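Local coordinates for reducing-end xylose-releasing exo-oligoxylanase Rex8A (Paenibacillus barcinonensis, PDB 6SUD), which hydrolyses short xylooligosaccharides, linear or branched, releasing xylose from their reducing ends during xylan breakdown, at residues Q100-F110 / K159-Q170. The protein carries 1 engineered substitution. Numbering follows the deposited sequence.
Sequences QHTEGRYKDYF and KILHACLHQGEQ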
# COMPACT_ATOMS: atom_id res chain seq x y z
N GLN A 100 -10.88 5.23 14.67
CA GLN A 100 -11.52 6.36 13.94
C GLN A 100 -11.98 7.41 14.96
O GLN A 100 -12.70 7.06 15.89
CB GLN A 100 -12.70 5.93 13.07
CG GLN A 100 -13.16 7.01 12.10
CD GLN A 100 -14.22 6.55 11.14
OE1 GLN A 100 -15.10 5.75 11.49
NE2 GLN A 100 -14.15 7.04 9.91
N HIS A 101 -11.58 8.66 14.74
CA HIS A 101 -11.97 9.84 15.56
C HIS A 101 -13.43 10.23 15.28
O HIS A 101 -13.81 10.31 14.10
CB HIS A 101 -11.04 11.01 15.26
CG HIS A 101 -9.64 10.82 15.73
ND1 HIS A 101 -9.30 10.86 17.07
CD2 HIS A 101 -8.49 10.61 15.05
CE1 HIS A 101 -8.00 10.68 17.20
NE2 HIS A 101 -7.48 10.52 15.97
N THR A 102 -14.21 10.50 16.33
CA THR A 102 -15.63 10.90 16.20
C THR A 102 -15.78 12.42 16.29
O THR A 102 -16.85 12.92 15.89
CB THR A 102 -16.51 10.19 17.23
OG1 THR A 102 -16.08 10.55 18.54
CG2 THR A 102 -16.48 8.68 17.08
N GLU A 103 -14.76 13.13 16.78
CA GLU A 103 -14.80 14.61 16.96
C GLU A 103 -13.39 15.21 16.83
O GLU A 103 -12.40 14.45 16.89
CB GLU A 103 -15.41 14.97 18.32
CG GLU A 103 -14.51 14.73 19.51
CD GLU A 103 -14.44 13.31 20.05
OE1 GLU A 103 -14.92 12.40 19.35
OE2 GLU A 103 -13.90 13.12 21.16
N GLY A 104 -13.34 16.53 16.68
CA GLY A 104 -12.11 17.33 16.81
C GLY A 104 -11.40 17.46 15.48
O GLY A 104 -12.03 17.17 14.44
N ARG A 105 -10.14 17.88 15.50
CA ARG A 105 -9.39 18.29 14.28
C ARG A 105 -9.18 17.09 13.36
O ARG A 105 -8.97 17.33 12.16
CB ARG A 105 -8.07 18.98 14.62
CG ARG A 105 -7.01 18.09 15.25
CD ARG A 105 -5.65 18.78 15.25
NE ARG A 105 -5.72 20.10 15.87
CZ ARG A 105 -5.63 21.28 15.23
NH1 ARG A 105 -5.45 21.33 13.92
NH2 ARG A 105 -5.74 22.40 15.91
N TYR A 106 -9.27 15.85 13.87
CA TYR A 106 -9.01 14.60 13.10
C TYR A 106 -10.29 13.78 12.88
O TYR A 106 -10.20 12.59 12.54
CB TYR A 106 -7.94 13.76 13.80
CG TYR A 106 -6.59 14.42 13.98
CD1 TYR A 106 -5.97 15.08 12.94
CD2 TYR A 106 -5.92 14.35 15.19
CE1 TYR A 106 -4.73 15.69 13.10
CE2 TYR A 106 -4.68 14.94 15.37
CZ TYR A 106 -4.08 15.61 14.32
OH TYR A 106 -2.86 16.19 14.49
N LYS A 107 -11.46 14.40 13.05
CA LYS A 107 -12.78 13.73 12.91
C LYS A 107 -12.81 12.89 11.63
O LYS A 107 -12.54 13.45 10.55
CB LYS A 107 -13.89 14.79 12.86
CG LYS A 107 -15.31 14.24 12.86
CD LYS A 107 -16.37 15.32 13.03
CE LYS A 107 -16.70 16.04 11.74
NZ LYS A 107 -17.65 15.26 10.91
N ASP A 108 -13.14 11.60 11.75
CA ASP A 108 -13.35 10.64 10.62
C ASP A 108 -12.01 10.09 10.13
O ASP A 108 -12.04 9.09 9.40
CB ASP A 108 -14.16 11.27 9.47
CG ASP A 108 -15.53 11.77 9.88
OD1 ASP A 108 -16.05 11.29 10.91
OD2 ASP A 108 -16.08 12.63 9.16
N TYR A 109 -10.88 10.71 10.49
CA TYR A 109 -9.53 10.11 10.33
C TYR A 109 -9.33 9.01 11.39
O TYR A 109 -10.12 8.90 12.35
CB TYR A 109 -8.42 11.15 10.48
CG TYR A 109 -8.34 12.24 9.43
CD1 TYR A 109 -8.92 12.12 8.18
CD2 TYR A 109 -7.61 13.39 9.70
CE1 TYR A 109 -8.79 13.12 7.23
CE2 TYR A 109 -7.48 14.40 8.76
CZ TYR A 109 -8.06 14.26 7.52
OH TYR A 109 -7.92 15.26 6.59
N PHE A 110 -8.27 8.21 11.21
CA PHE A 110 -7.88 7.09 12.11
C PHE A 110 -6.57 7.45 12.80
O PHE A 110 -5.66 7.95 12.12
CB PHE A 110 -7.73 5.79 11.31
CG PHE A 110 -8.99 5.39 10.59
CD1 PHE A 110 -9.34 5.99 9.39
CD2 PHE A 110 -9.85 4.45 11.15
CE1 PHE A 110 -10.52 5.63 8.75
CE2 PHE A 110 -11.02 4.09 10.50
CZ PHE A 110 -11.34 4.68 9.30
N LYS A 159 -17.27 8.76 3.53
CA LYS A 159 -17.03 9.53 4.78
C LYS A 159 -15.53 9.78 4.99
O LYS A 159 -15.16 10.92 5.32
CB LYS A 159 -17.61 8.74 5.95
CG LYS A 159 -17.47 9.36 7.32
CD LYS A 159 -18.13 8.50 8.37
CE LYS A 159 -17.74 8.89 9.77
NZ LYS A 159 -18.68 8.31 10.75
N ILE A 160 -14.70 8.74 4.85
CA ILE A 160 -13.22 8.89 4.99
C ILE A 160 -12.73 9.89 3.94
O ILE A 160 -12.03 10.86 4.31
CB ILE A 160 -12.51 7.52 4.87
CG1 ILE A 160 -12.97 6.56 5.96
CG2 ILE A 160 -11.00 7.72 4.87
CD1 ILE A 160 -12.38 5.16 5.86
N LEU A 161 -13.08 9.69 2.67
CA LEU A 161 -12.53 10.51 1.55
C LEU A 161 -13.11 11.93 1.61
O LEU A 161 -12.41 12.86 1.19
CB LEU A 161 -12.83 9.84 0.21
CG LEU A 161 -12.08 8.54 -0.08
CD1 LEU A 161 -12.30 8.12 -1.52
CD2 LEU A 161 -10.59 8.68 0.20
N HIS A 162 -14.33 12.11 2.13
CA HIS A 162 -14.88 13.46 2.40
C HIS A 162 -13.94 14.22 3.35
O HIS A 162 -13.55 15.36 3.02
CB HIS A 162 -16.29 13.42 2.99
CG HIS A 162 -16.76 14.78 3.35
ND1 HIS A 162 -17.15 15.68 2.39
CD2 HIS A 162 -16.85 15.42 4.54
CE1 HIS A 162 -17.49 16.82 2.97
NE2 HIS A 162 -17.30 16.69 4.29
N ALA A 163 -13.60 13.62 4.50
CA ALA A 163 -12.72 14.25 5.51
C ALA A 163 -11.34 14.49 4.87
O ALA A 163 -10.78 15.58 5.06
CB ALA A 163 -12.65 13.39 6.74
N CYS A 164 -10.84 13.55 4.07
CA CYS A 164 -9.52 13.65 3.39
C CYS A 164 -9.42 14.95 2.59
O CYS A 164 -8.32 15.53 2.55
CB CYS A 164 -9.29 12.48 2.46
SG CYS A 164 -8.90 10.95 3.34
N LEU A 165 -10.50 15.39 1.95
CA LEU A 165 -10.46 16.60 1.10
C LEU A 165 -10.99 17.83 1.84
O LEU A 165 -10.55 18.93 1.47
CB LEU A 165 -11.24 16.36 -0.19
CG LEU A 165 -10.73 15.23 -1.07
CD1 LEU A 165 -11.41 15.28 -2.43
CD2 LEU A 165 -9.21 15.28 -1.23
N HIS A 166 -11.88 17.67 2.82
CA HIS A 166 -12.70 18.79 3.36
C HIS A 166 -12.51 19.00 4.86
O HIS A 166 -13.27 19.82 5.41
CB HIS A 166 -14.17 18.55 3.03
CG HIS A 166 -14.43 18.46 1.56
ND1 HIS A 166 -14.30 19.55 0.73
CD2 HIS A 166 -14.82 17.42 0.79
CE1 HIS A 166 -14.61 19.18 -0.51
NE2 HIS A 166 -14.93 17.88 -0.49
N GLN A 167 -11.56 18.31 5.50
CA GLN A 167 -11.29 18.46 6.95
C GLN A 167 -11.07 19.94 7.29
O GLN A 167 -11.54 20.34 8.37
CB GLN A 167 -10.10 17.60 7.39
CG GLN A 167 -9.91 17.53 8.90
CD GLN A 167 -10.97 16.70 9.59
OE1 GLN A 167 -12.02 17.21 9.99
NE2 GLN A 167 -10.69 15.41 9.75
N GLY A 168 -10.39 20.72 6.44
CA GLY A 168 -10.09 22.14 6.72
C GLY A 168 -11.34 23.00 6.84
O GLY A 168 -11.24 24.10 7.40
N GLU A 169 -12.46 22.52 6.31
CA GLU A 169 -13.75 23.26 6.28
C GLU A 169 -14.55 22.93 7.54
O GLU A 169 -15.29 23.81 7.99
CB GLU A 169 -14.47 22.93 4.97
CG GLU A 169 -13.71 23.44 3.75
CD GLU A 169 -14.01 22.81 2.41
OE1 GLU A 169 -14.89 21.94 2.36
OE2 GLU A 169 -13.35 23.18 1.40
N GLN A 170 -14.36 21.75 8.13
CA GLN A 170 -15.10 21.31 9.35
C GLN A 170 -14.74 22.13 10.58
O GLN A 170 -15.54 22.14 11.53
CB GLN A 170 -14.79 19.84 9.65
CG GLN A 170 -15.55 18.91 8.72
CD GLN A 170 -17.03 19.14 8.91
OE1 GLN A 170 -17.62 18.71 9.90
NE2 GLN A 170 -17.64 19.86 7.97
O HOH W 1 -17.72 5.79 10.78
O HOH W 2 -14.38 15.48 9.12
O HOH W 3 -16.48 12.81 6.63
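Gln167, on helix 153-170, reaches into the loop that follows helix 85-99 and shows how a side-chain amide can pin a loop, here at the edge of the (alpha/alpha)6 barrel of glycosyl hydrolase family 8. Its NE2 donates to Lys107 O (2.8 Å, N-H...O angle 162°), and the amide gets there because the chain bends at chi2 (71°). Two consecutive turns, type I from Gly104 to Lys107 and type II from Tyr106 to Tyr109, leave that carbonyl turned to the helix. The same NE2 sits 3.5 Å above the centre of the Tyr109 ring, with ring and amide planes almost perpendicular. Water 2 lies within hydrogen-bonding distance of both Lys107 O and Gln167 OE1.

The Tyr109 ring packs against the helix, its CE1 3.9 Å from Ala163 CB and its edge toward Cys164 N, while its hydroxyl is hydrogen-bonded to the carbonyl of Asp174. Replacing this tyrosine with an alanine would probably leave the Gln167 amide without the ring beneath it and the Asp174 carbonyl without its phenolic partner. Nearer the active site, Phe110 receives Ile160 CD1 at its ring edge, 3.5 Å from CE1, and its backbone N donates to Glu130.

Asp108 lies between two lysines: its OD2 forms a salt bridge with Lys107, and its OD1 a long one with Lys159. Water 3 donates to both Asp108 OD2 and Lys159 O, tying the carboxylate to the helix backbone. Gln100 NE2 satisfies Asp108 O almost linearly (172°), and water 1 donates to Gln100 OE1 while accepting from Lys159 NZ, 2.7 Å from the water oxygen.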